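Side-chain contact in nitrilotriacetate monooxygenase (Burkholderia pseudomallei, PDB 3SDO), which probably acts as a flavin-dependent monooxygenase that uses molecular oxygen to oxidise nitrilotriacetate or a related substrate: residues D406-D410 / H411-V415. Residues are numbered along the deposited sequence; the frame is centred on the assembly and turned at random.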
loop_
_atom_site.group_PDB
_atom_site.type_symbol
_atom_site.label_atom_id
_atom_site.label_comp_id
_atom_site.label_asym_id
_atom_site.label_seq_id
_atom_site.Cartn_x
_atom_site.Cartn_y
_atom_site.Cartn_z
ATOM N N ASP A 406 13.995 -16.979 -13.666
ATOM C CA ASP A 406 13.718 -18.042 -14.627
ATOM C C ASP A 406 14.704 -19.200 -14.437
ATOM O O ASP A 406 14.295 -20.358 -14.338
ATOM C CB ASP A 406 13.831 -17.549 -16.068
ATOM C CG ASP A 406 12.755 -16.544 -16.441
ATOM O OD1 ASP A 406 11.813 -16.319 -15.659
ATOM O OD2 ASP A 406 12.848 -15.987 -17.535
ATOM N N ASP A 407 16.001 -18.885 -14.404
ATOM C CA ASP A 407 17.035 -19.920 -14.217
ATOM C C ASP A 407 16.830 -20.673 -12.926
ATOM O O ASP A 407 16.965 -21.914 -12.873
ATOM C CB ASP A 407 18.440 -19.323 -14.169
ATOM C CG ASP A 407 18.946 -18.856 -15.529
ATOM O OD1 ASP A 407 18.283 -19.103 -16.553
ATOM O OD2 ASP A 407 20.016 -18.198 -15.552
ATOM N N PHE A 408 16.568 -19.933 -11.850
ATOM C CA PHE A 408 16.466 -20.556 -10.552
ATOM C C PHE A 408 15.278 -21.521 -10.508
ATOM O O PHE A 408 15.417 -22.675 -10.084
ATOM C CB PHE A 408 16.370 -19.512 -9.436
ATOM C CG PHE A 408 16.267 -20.114 -8.084
ATOM C CD1 PHE A 408 15.024 -20.350 -7.517
ATOM C CD2 PHE A 408 17.413 -20.499 -7.397
ATOM C CE1 PHE A 408 14.919 -20.946 -6.273
ATOM C CE2 PHE A 408 17.311 -21.095 -6.164
ATOM C CZ PHE A 408 16.058 -21.323 -5.602
ATOM N N VAL A 409 14.112 -21.067 -10.957
ATOM C CA VAL A 409 12.915 -21.911 -10.870
ATOM C C VAL A 409 12.948 -23.072 -11.858
ATOM O O VAL A 409 12.472 -24.155 -11.543
ATOM C CB VAL A 409 11.573 -21.101 -11.012
ATOM C CG1 VAL A 409 11.459 -20.066 -9.900
ATOM C CG2 VAL A 409 11.440 -20.451 -12.356
ATOM N N ASP A 410 13.513 -22.863 -13.039
ATOM C CA ASP A 410 13.536 -23.915 -14.047
ATOM C C ASP A 410 14.648 -24.943 -13.808
ATOM O O ASP A 410 14.491 -26.115 -14.150
ATOM C CB ASP A 410 13.648 -23.310 -15.455
ATOM C CG ASP A 410 12.374 -22.584 -15.891
ATOM O OD1 ASP A 410 11.323 -22.659 -15.211
ATOM O OD2 ASP A 410 12.424 -21.925 -16.927
ATOM N N HIS A 411 15.754 -24.523 -13.201
ATOM C CA HIS A 411 16.929 -25.380 -13.110
ATOM C C HIS A 411 17.362 -25.761 -11.707
ATOM O O HIS A 411 17.802 -26.868 -11.507
ATOM C CB HIS A 411 18.075 -24.771 -13.900
ATOM C CG HIS A 411 17.730 -24.580 -15.338
ATOM N ND1 HIS A 411 17.524 -23.335 -15.893
ATOM C CD2 HIS A 411 17.430 -25.480 -16.303
ATOM C CE1 HIS A 411 17.172 -23.475 -17.160
ATOM N NE2 HIS A 411 17.104 -24.768 -17.432
ATOM N N VAL A 412 17.226 -24.878 -10.729
ATOM C CA VAL A 412 17.642 -25.221 -9.381
ATOM C C VAL A 412 16.568 -25.965 -8.583
ATOM O O VAL A 412 16.854 -27.025 -7.989
ATOM C CB VAL A 412 18.154 -24.001 -8.603
ATOM C CG1 VAL A 412 18.603 -24.436 -7.244
ATOM C CG2 VAL A 412 19.317 -23.340 -9.369
ATOM N N LEU A 413 15.336 -25.451 -8.579
ATOM C CA LEU A 413 14.299 -26.072 -7.758
ATOM C C LEU A 413 14.061 -27.551 -8.081
ATOM O O LEU A 413 13.893 -28.340 -7.170
ATOM C CB LEU A 413 12.991 -25.256 -7.784
ATOM C CG LEU A 413 13.048 -23.881 -7.083
ATOM C CD1 LEU A 413 11.685 -23.124 -7.140
ATOM C CD2 LEU A 413 13.514 -24.019 -5.623
ATOM N N PRO A 414 14.037 -27.943 -9.376
ATOM C CA PRO A 414 13.842 -29.358 -9.704
ATOM C C PRO A 414 14.961 -30.279 -9.209
ATOM O O PRO A 414 14.694 -31.415 -8.863
ATOM C CB PRO A 414 13.780 -29.346 -11.236
ATOM C CG PRO A 414 13.278 -27.989 -11.542
ATOM C CD PRO A 414 14.000 -27.118 -10.592
ATOM N N VAL A 415 16.199 -29.797 -9.182
ATOM C CA VAL A 415 17.312 -30.530 -8.575
ATOM C C VAL A 415 17.103 -30.670 -7.070
ATOM O O VAL A 415 17.242 -31.756 -6.517
ATOM C CB VAL A 415 18.674 -29.834 -8.838
ATOM C CG1 VAL A 415 19.806 -30.501 -8.011
ATOM C CG2 VAL A 415 18.981 -29.829 -10.339
#
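The ring of Phe408 meets Val412 and Leu413 one turn further along the same helix. Phe408 CG lies anti to the backbone N (chi1 -180°), which swings the ring along the helix toward both residues. Each approaches the ring obliquely. Val412 CG1 touches Phe408 CE2 at 3.7 Å. Leu413 CD2 presses on Phe408 CE1 at 3.4 Å. Leu413 also runs alongside Val409, both pointing the same way, with Leu413 CD1 4.1 Å from Val409 CG1.

Phe408 O takes two backbone bonds. Val412 N donates to Phe408 O from above the carbonyl plane, at 2.9 Å. Leu413 N donates to Phe408 O almost in line with the carbonyl, at 3.2 Å, making a wider pi-type turn. Pro414 has no N-H to give, and its CD sits 3.5 Å from Val409 O, where the helix kinks.

On the exposed side, Asp410 CB lies over one face of the His411 imidazole, 4.0 Å from its centroid, in a CH-pi contact. His411 ND1 reaches back to Asp407 O in a weak bond. The Asp407 carboxylate forms a salt bridge with Lys287, and that of Asp410 with Arg48.

Phe408 also packs edge-to-face on Phe12. This is an amphipathic outer helix of a luciferase-like TIM barrel.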